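Local coordinates for ribosome maturation protein SDO1 homolog (Methanothermobacter thermautotrophicus, PDB 2WBM) that probably takes part in ribosome maturation and RNA binding, as a conformationally flexible archaeal relative of the Shwachman-Bodian-Diamond syndrome protein, at residues V28-E33 with V41-D46; E151-H156 with K172-K177. All blocks are in the same frame, centred on the assembly; numbering follows the deposited sequence.

Overall arrangement
The two contacts follow each other along the chain, contact 1 closing before contact 2 opens, and they share no helix, strand or sheet. Contact 1 joins the two strands of the hairpin 28-34 and 37-43, and the first turn of helix 45-52, in the SBDS N-terminal domain, where strand 28-34 sits in the middle of a three-stranded antiparallel sheet with 105-107 on its other side. Contact 2 brings together the ends of helices 143-152 and 163-174 in domain II. Their centres are 30 Å apart and their nearest atoms about 16 Å. Each is thus local packing within its own domain, consistent with a protein built of modules whose relative placement can vary.

Contact 1 of 2, residues V28-E33 with V41-D46; sequences VIARLE and VLVDPD
Val28 and Val43 meet on one face of the sheet, their CG2 methyls 3.8 Å apart and the two side chains crossing at about a right angle. In both residues CG2 stands between the backbone N and the carbonyl carbon (chi1 -57° and -62°), which turns each methyl toward the partner strand. Val43 CG2 also settles over the backbone, 3.6 Å from Val28 O. On its other flank Val28 receives the Pro45 ring: Pro45 CB fits against the fork of the valine, 3.8 Å from Val28 CG2 and scarcely farther from CG1. At the next pair on this face, the short Ala30 side chain lies between the Val41 and Val43 CG2 methyls, Val41 CG2 being the nearer at 3.8 Å from Ala30 CB. Ile100 and Leu101 of helix 93-103 pack on Ala30 here, while Met116 of helix 110-131 touches Pro45.

The opposite face carries Ile29 and Leu42, lying side by side and pointing the same way. Leu42 reaches back toward its neighbour with one branch, CD2, which comes to 3.8 Å from Ile29 CG1.

Four backbone bonds set this register. Val28 and Val43 exchange N-H and C=O in both directions, and Ala30 and Val41 do likewise, the longest of the four being Ala30 N to Val41 O at 3.0 Å. Between these two pairs the non-hydrogen-bonded Ile29 and Leu42 bring their CA atoms to 4.8 Å, and Ile29 CA approaches Val41 O at 3.3 Å in a CA-H...O contact. Beyond Val43, Asp44 takes the N-cap position of helix 45-52, its OD1 bonded to Leu47 N. The whole is an antiparallel beta hairpin running straight into a capped helix, within the SBDS N-terminal domain.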
ATOM      1  N   VAL A  28     -11.697  10.616  -9.103  1.00 10.33           N
ATOM      2  CA  VAL A  28     -12.660   9.631  -9.587  1.00  8.50           C
ATOM      3  C   VAL A  28     -14.016  10.046  -9.041  1.00 10.55           C
ATOM      4  O   VAL A  28     -14.115  10.983  -8.234  1.00 11.14           O
ATOM      5  CB  VAL A  28     -12.253   8.166  -9.182  1.00  7.41           C
ATOM      6  CG1 VAL A  28     -10.851   7.839  -9.712  1.00  7.39           C
ATOM      7  CG2 VAL A  28     -12.298   7.983  -7.646  1.00  8.68           C
ATOM      8  N   ILE A  29     -15.063   9.388  -9.503  1.00  9.42           N
ATOM      9  CA  ILE A  29     -16.397   9.712  -9.068  1.00 12.99           C
ATOM     10  C   ILE A  29     -16.903   8.661  -8.090  1.00 14.23           C
ATOM     11  O   ILE A  29     -16.760   7.460  -8.347  1.00 13.41           O
ATOM     12  CB  ILE A  29     -17.314   9.792 -10.302  1.00 15.28           C
ATOM     13  CG1 ILE A  29     -16.961  11.054 -11.105  1.00 15.72           C
ATOM     14  CG2 ILE A  29     -18.802   9.770  -9.882  1.00 13.19           C
ATOM     15  CD1 ILE A  29     -17.547  11.067 -12.512  1.00 17.11           C
ATOM     16  N   ALA A  30     -17.445   9.104  -6.961  1.00 11.67           N
ATOM     17  CA  ALA A  30     -18.230   8.217  -6.102  1.00 12.79           C
ATOM     18  C   ALA A  30     -19.694   8.542  -6.364  1.00 12.38           C
ATOM     19  O   ALA A  30     -20.093   9.715  -6.343  1.00 15.32           O
ATOM     20  CB  ALA A  30     -17.869   8.415  -4.614  1.00 13.85           C
ATOM     21  N   ARG A  31     -20.477   7.514  -6.637  1.00 11.17           N
ATOM     22  CA  ARG A  31     -21.854   7.661  -7.096  1.00 13.05           C
ATOM     23  C   ARG A  31     -22.799   6.888  -6.182  1.00 14.67           C
ATOM     24  O   ARG A  31     -22.506   5.755  -5.796  1.00 14.40           O
ATOM     25  CB  ARG A  31     -21.964   7.067  -8.510  1.00 11.14           C
ATOM     26  CG  ARG A  31     -23.378   7.006  -9.053  1.00 11.71           C
ATOM     27  CD  ARG A  31     -23.393   6.328 -10.384  1.00 11.15           C
ATOM     28  NE  ARG A  31     -22.784   7.154 -11.431  1.00 12.10           N
ATOM     29  CZ  ARG A  31     -22.432   6.708 -12.638  1.00 13.74           C
ATOM     30  NH1 ARG A  31     -22.627   5.432 -12.999  1.00 13.65           N
ATOM     31  NH2 ARG A  31     -21.908   7.555 -13.519  1.00 16.57           N
ATOM     32  N   LEU A  32     -23.936   7.493  -5.851  1.00 11.10           N
ATOM     33  CA  LEU A  32     -24.992   6.791  -5.165  1.00 12.84           C
ATOM     34  C   LEU A  32     -26.305   7.072  -5.889  1.00 13.20           C
ATOM     35  O   LEU A  32     -26.612   8.240  -6.165  1.00 12.73           O
ATOM     36  CB  LEU A  32     -25.070   7.264  -3.712  1.00 12.00           C
ATOM     37  CG  LEU A  32     -26.167   6.596  -2.866  1.00 13.58           C
ATOM     38  CD1 LEU A  32     -25.974   5.097  -2.783  1.00 17.37           C
ATOM     39  CD2 LEU A  32     -26.150   7.199  -1.452  1.00 16.15           C
ATOM     40  N   GLU A  33     -27.062   6.019  -6.188  1.00 11.59           N
ATOM     41  CA  GLU A  33     -28.379   6.153  -6.836  1.00 12.17           C
ATOM     42  C   GLU A  33     -29.503   5.903  -5.853  1.00 14.29           C
ATOM     43  O   GLU A  33     -29.487   4.901  -5.134  1.00 13.77           O
ATOM     44  CB  GLU A  33     -28.535   5.169  -7.998  1.00 14.58           C
ATOM     45  CG  GLU A  33     -27.563   5.394  -9.116  1.00 21.49           C
ATOM     46  CD  GLU A  33     -27.942   4.663 -10.390  1.00 29.11           C
ATOM     47  OE1 GLU A  33     -29.020   4.024 -10.440  1.00 35.24           O
ATOM     48  OE2 GLU A  33     -27.149   4.731 -11.348  1.00 29.90           O
ATOM     49  N   VAL A  41     -19.916  12.643  -6.308  1.00 13.71           N
ATOM     50  CA  VAL A  41     -18.875  13.556  -5.829  1.00 12.69           C
ATOM     51  C   VAL A  41     -17.539  13.216  -6.470  1.00 12.42           C
ATOM     52  O   VAL A  41     -17.324  12.080  -6.890  1.00 15.10           O
ATOM     53  CB  VAL A  41     -18.749  13.531  -4.268  1.00 13.89           C
ATOM     54  CG1 VAL A  41     -19.952  14.242  -3.636  1.00 13.83           C
ATOM     55  CG2 VAL A  41     -18.591  12.072  -3.720  1.00 15.30           C
ATOM     56  N   LEU A  42     -16.665  14.215  -6.575  1.00 11.76           N
ATOM     57  CA  LEU A  42     -15.342  14.043  -7.164  1.00 10.97           C
ATOM     58  C   LEU A  42     -14.369  13.877  -6.018  1.00 13.52           C
ATOM     59  O   LEU A  42     -14.304  14.740  -5.129  1.00 11.77           O
ATOM     60  CB  LEU A  42     -14.961  15.268  -7.996  1.00 13.28           C
ATOM     61  CG  LEU A  42     -15.734  15.357  -9.316  1.00 15.76           C
ATOM     62  CD1 LEU A  42     -15.567  16.744  -9.962  1.00 18.67           C
ATOM     63  CD2 LEU A  42     -15.212  14.262 -10.243  1.00 14.74           C
ATOM     64  N   VAL A  43     -13.641  12.765  -6.025  1.00 11.27           N
ATOM     65  CA  VAL A  43     -12.824  12.376  -4.873  1.00 11.85           C
ATOM     66  C   VAL A  43     -11.427  11.866  -5.234  1.00  9.18           C
ATOM     67  O   VAL A  43     -11.187  11.336  -6.322  1.00  9.68           O
ATOM     68  CB  VAL A  43     -13.541  11.290  -3.972  1.00 10.98           C
ATOM     69  CG1 VAL A  43     -14.848  11.825  -3.373  1.00 13.81           C
ATOM     70  CG2 VAL A  43     -13.786   9.982  -4.749  1.00 14.16           C
ATOM     71  N   ASP A  44     -10.499  12.042  -4.298  1.00  9.40           N
ATOM     72  CA  ASP A  44      -9.180  11.444  -4.374  1.00  9.41           C
ATOM     73  C   ASP A  44      -9.370   9.925  -4.237  1.00 10.73           C
ATOM     74  O   ASP A  44      -9.950   9.476  -3.250  1.00 10.59           O
ATOM     75  CB  ASP A  44      -8.324  11.971  -3.214  1.00  8.71           C
ATOM     76  CG  ASP A  44      -6.905  11.459  -3.243  1.00 15.76           C
ATOM     77  OD1 ASP A  44      -6.703  10.227  -3.185  1.00 14.15           O
ATOM     78  OD2 ASP A  44      -5.971  12.296  -3.272  1.00 19.93           O
ATOM     79  N   PRO A  45      -8.892   9.137  -5.221  1.00  9.53           N
ATOM     80  CA  PRO A  45      -9.219   7.706  -5.188  1.00 10.16           C
ATOM     81  C   PRO A  45      -8.517   6.973  -4.038  1.00 11.08           C
ATOM     82  O   PRO A  45      -9.104   6.053  -3.444  1.00 12.08           O
ATOM     83  CB  PRO A  45      -8.714   7.197  -6.547  1.00  9.07           C
ATOM     84  CG  PRO A  45      -7.632   8.156  -6.938  1.00 11.14           C
ATOM     85  CD  PRO A  45      -8.141   9.500  -6.440  1.00  8.92           C
ATOM     86  N   ASP A  46      -7.294   7.388  -3.718  1.00  8.38           N
ATOM     87  CA  ASP A  46      -6.530   6.748  -2.641  1.00 10.45           C
ATOM     88  C   ASP A  46      -7.199   7.059  -1.301  1.00 10.66           C
ATOM     89  O   ASP A  46      -7.434   6.168  -0.488  1.00 10.76           O
ATOM     90  CB  ASP A  46      -5.090   7.245  -2.627  1.00 11.59           C
ATOM     91  CG  ASP A  46      -4.295   6.771  -3.827  1.00 19.58           C
ATOM     92  OD1 ASP A  46      -4.476   5.611  -4.262  1.00 24.53           O
ATOM     93  OD2 ASP A  46      -3.472   7.561  -4.329  1.00 24.76           O
TER

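Contact 2 of 2, residues E151-H156 with K172-K177; sequences EEARVH and KAIRTK
The Glu152 carboxylate meets Lys177 through the lysine's hydrocarbon stem, with Glu152 OE1 3.9 Å from Lys177 CB as the two side chains pass at a slant. Within 172-177, the Arg175 guanidinium has Lys172 CG over the centre of one face, 3.6 Å above the plane.

Bent at chi2 (-54°), the Lys177 chain folds along the end of helix 143-152. Its CE comes to 3.6 Å from Glu152 O, and its CG lies against the Ala153 methyl. That same methyl, Ala153 CB, faces the backbone of helix 163-174, 3.6 Å from Ala173 O. Deeper in, Val155 points CG2 at helix 163-174, touching Ala173 CB at 3.9 Å and, more loosely, Ile174 CG2. Met150 packs on both Val155 and Ile174.

Arg154, the first residue beyond helix 143-152 to leave helical phi/psi, has positive phi in a Schellman motif; after this turn Val155 lies beside Ala153 in the contact. Glu152 OE1 and Lys177 NZ remain 6.3 Å apart, too far for a salt bridge, and Arg154 NH1 is equally far from Lys177 NZ. Cohesion therefore comes chiefly from methyl and methylene packing, the net effect of these charges probably being small.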
ATOM      1  N   GLU A 151       0.198 -14.759 -12.317  1.00 16.63           N
ATOM      2  CA  GLU A 151      -0.277 -15.139 -13.647  1.00 19.32           C
ATOM      3  C   GLU A 151      -0.838 -16.564 -13.648  1.00 18.88           C
ATOM      4  O   GLU A 151      -1.929 -16.797 -14.171  1.00 19.21           O
ATOM      5  CB  GLU A 151       0.832 -14.991 -14.691  1.00 20.26           C
ATOM      6  CG  GLU A 151       1.310 -13.551 -14.908  1.00 24.36           C
ATOM      7  CD  GLU A 151       2.617 -13.476 -15.690  1.00 33.34           C
ATOM      8  OE1 GLU A 151       3.249 -14.532 -15.929  1.00 37.96           O
ATOM      9  OE2 GLU A 151       3.017 -12.354 -16.065  1.00 34.66           O
ATOM     10  N   GLU A 152      -0.099 -17.494 -13.042  1.00 16.42           N
ATOM     11  CA  GLU A 152      -0.529 -18.893 -12.933  1.00 17.60           C
ATOM     12  C   GLU A 152      -1.862 -19.037 -12.203  1.00 15.91           C
ATOM     13  O   GLU A 152      -2.692 -19.867 -12.571  1.00 14.58           O
ATOM     14  CB  GLU A 152       0.539 -19.738 -12.236  1.00 18.64           C
ATOM     15  CG  GLU A 152       1.632 -20.244 -13.156  1.00 24.64           C
ATOM     16  CD  GLU A 152       2.816 -20.838 -12.399  1.00 32.41           C
ATOM     17  OE1 GLU A 152       2.853 -20.751 -11.149  1.00 38.47           O
ATOM     18  OE2 GLU A 152       3.722 -21.381 -13.063  1.00 36.96           O
ATOM     19  N   ALA A 153      -2.057 -18.219 -11.174  1.00 14.84           N
ATOM     20  CA  ALA A 153      -3.280 -18.242 -10.382  1.00 14.42           C
ATOM     21  C   ALA A 153      -4.390 -17.397 -11.017  1.00 14.61           C
ATOM     22  O   ALA A 153      -5.510 -17.349 -10.495  1.00 14.89           O
ATOM     23  CB  ALA A 153      -2.991 -17.773  -8.950  1.00 12.46           C
ATOM     24  N   ARG A 154      -4.072 -16.743 -12.137  1.00 12.78           N
ATOM     25  CA  ARG A 154      -5.011 -15.871 -12.871  1.00 11.55           C
ATOM     26  C   ARG A 154      -5.585 -14.775 -11.977  1.00 11.72           C
ATOM     27  O   ARG A 154      -6.790 -14.508 -11.970  1.00 12.15           O
ATOM     28  CB  ARG A 154      -6.121 -16.684 -13.551  1.00 11.73           C
ATOM     29  CG  ARG A 154      -5.583 -17.752 -14.486  1.00 11.76           C
ATOM     30  CD  ARG A 154      -6.690 -18.394 -15.297  1.00 12.80           C
ATOM     31  NE  ARG A 154      -7.487 -19.357 -14.526  1.00 17.62           N
ATOM     32  CZ  ARG A 154      -7.210 -20.653 -14.402  1.00 21.91           C
ATOM     33  NH1 ARG A 154      -6.137 -21.176 -14.984  1.00 24.33           N
ATOM     34  NH2 ARG A 154      -8.007 -21.438 -13.689  1.00 25.24           N
ATOM     35  N   VAL A 155      -4.697 -14.145 -11.221  1.00 12.15           N
ATOM     36  CA  VAL A 155      -5.061 -13.049 -10.341  1.00 14.58           C
ATOM     37  C   VAL A 155      -5.486 -11.824 -11.151  1.00 15.81           C
ATOM     38  O   VAL A 155      -4.772 -11.396 -12.061  1.00 16.14           O
ATOM     39  CB  VAL A 155      -3.873 -12.679  -9.392  1.00 14.65           C
ATOM     40  CG1 VAL A 155      -4.166 -11.396  -8.646  1.00 15.21           C
ATOM     41  CG2 VAL A 155      -3.580 -13.833  -8.424  1.00 15.86           C
ATOM     42  N   HIS A 156      -6.656 -11.276 -10.820  1.00 15.38           N
ATOM     43  CA  HIS A 156      -7.098  -9.998 -11.362  1.00 18.43           C
ATOM     44  C   HIS A 156      -6.927  -8.939 -10.284  1.00 16.55           C
ATOM     45  O   HIS A 156      -7.561  -9.020  -9.237  1.00 19.20           O
ATOM     46  CB  HIS A 156      -8.568 -10.074 -11.800  1.00 19.41           C
ATOM     47  CG  HIS A 156      -8.828 -11.090 -12.872  1.00 27.13           C
ATOM     48  ND1 HIS A 156      -9.118 -12.410 -12.594  1.00 30.68           N
ATOM     49  CD2 HIS A 156      -8.846 -10.979 -14.222  1.00 34.96           C
ATOM     50  CE1 HIS A 156      -9.301 -13.069 -13.725  1.00 33.41           C
ATOM     51  NE2 HIS A 156      -9.145 -12.224 -14.728  1.00 36.07           N
ATOM     52  N   LYS A 172      -3.171 -15.200  -0.732  1.00 13.36           N
ATOM     53  CA  LYS A 172      -4.006 -16.385  -0.602  1.00 16.29           C
ATOM     54  C   LYS A 172      -4.167 -17.114  -1.941  1.00 16.86           C
ATOM     55  O   LYS A 172      -4.112 -18.351  -1.991  1.00 16.67           O
ATOM     56  CB  LYS A 172      -5.373 -16.016  -0.024  1.00 16.73           C
ATOM     57  CG  LYS A 172      -6.005 -17.131   0.761  1.00 22.29           C
ATOM     58  CD  LYS A 172      -7.503 -16.962   0.901  1.00 26.23           C
ATOM     59  CE  LYS A 172      -8.112 -18.185   1.583  1.00 28.15           C
ATOM     60  NZ  LYS A 172      -9.591 -18.161   1.526  1.00 33.06           N
ATOM     61  N   ALA A 173      -4.342 -16.345  -3.016  1.00 17.30           N
ATOM     62  CA  ALA A 173      -4.484 -16.902  -4.365  1.00 17.79           C
ATOM     63  C   ALA A 173      -3.215 -17.607  -4.867  1.00 17.16           C
ATOM     64  O   ALA A 173      -3.300 -18.655  -5.510  1.00 19.91           O
ATOM     65  CB  ALA A 173      -4.931 -15.814  -5.352  1.00 17.33           C
ATOM     66  N   ILE A 174      -2.046 -17.051  -4.568  1.00 15.38           N
ATOM     67  CA  ILE A 174      -0.799 -17.616  -5.099  1.00 15.89           C
ATOM     68  C   ILE A 174      -0.150 -18.711  -4.238  1.00 17.21           C
ATOM     69  O   ILE A 174       0.743 -19.426  -4.710  1.00 16.25           O
ATOM     70  CB  ILE A 174       0.244 -16.528  -5.433  1.00 15.68           C
ATOM     71  CG1 ILE A 174       0.753 -15.849  -4.150  1.00 14.93           C
ATOM     72  CG2 ILE A 174      -0.325 -15.534  -6.462  1.00 16.48           C
ATOM     73  CD1 ILE A 174       1.896 -14.870  -4.368  1.00 18.74           C
ATOM     74  N   ARG A 175      -0.589 -18.842  -2.987  1.00 18.14           N
ATOM     75  CA  ARG A 175       0.027 -19.810  -2.067  1.00 19.26           C
ATOM     76  C   ARG A 175      -0.189 -21.274  -2.484  1.00 20.22           C
ATOM     77  O   ARG A 175       0.486 -22.165  -1.968  1.00 19.25           O
ATOM     78  CB  ARG A 175      -0.420 -19.568  -0.617  1.00 20.91           C
ATOM     79  CG  ARG A 175      -1.818 -20.065  -0.300  1.00 25.40           C
ATOM     80  CD  ARG A 175      -2.256 -19.715   1.120  1.00 33.82           C
ATOM     81  NE  ARG A 175      -3.559 -20.315   1.419  1.00 38.79           N
ATOM     82  CZ  ARG A 175      -4.365 -19.940   2.410  1.00 41.52           C
ATOM     83  NH1 ARG A 175      -4.021 -18.948   3.224  1.00 42.08           N
ATOM     84  NH2 ARG A 175      -5.529 -20.558   2.583  1.00 40.44           N
ATOM     85  N   THR A 176      -1.118 -21.514  -3.407  1.00 20.32           N
ATOM     86  CA  THR A 176      -1.276 -22.848  -3.998  1.00 22.39           C
ATOM     87  C   THR A 176      -0.337 -23.056  -5.188  1.00 20.99           C
ATOM     88  O   THR A 176      -0.134 -24.183  -5.633  1.00 20.19           O
ATOM     89  CB  THR A 176      -2.735 -23.150  -4.421  1.00 22.81           C
ATOM     90  OG1 THR A 176      -3.273 -22.042  -5.149  1.00 24.70           O
ATOM     91  CG2 THR A 176      -3.604 -23.428  -3.197  1.00 26.38           C
ATOM     92  N   LYS A 177       0.237 -21.970  -5.693  1.00 17.95           N
ATOM     93  CA  LYS A 177       1.162 -22.051  -6.819  1.00 18.13           C
ATOM     94  C   LYS A 177       2.621 -22.134  -6.374  1.00 20.04           C
ATOM     95  O   LYS A 177       3.406 -22.878  -6.962  1.00 21.61           O
ATOM     96  CB  LYS A 177       0.947 -20.891  -7.796  1.00 16.96           C
ATOM     97  CG  LYS A 177      -0.464 -20.801  -8.366  1.00 18.02           C
ATOM     98  CD  LYS A 177      -0.914 -22.112  -9.024  1.00 20.08           C
ATOM     99  CE  LYS A 177      -2.289 -21.957  -9.667  1.00 21.02           C
ATOM    100  NZ  LYS A 177      -2.859 -23.268 -10.083  1.00 18.93           N
TER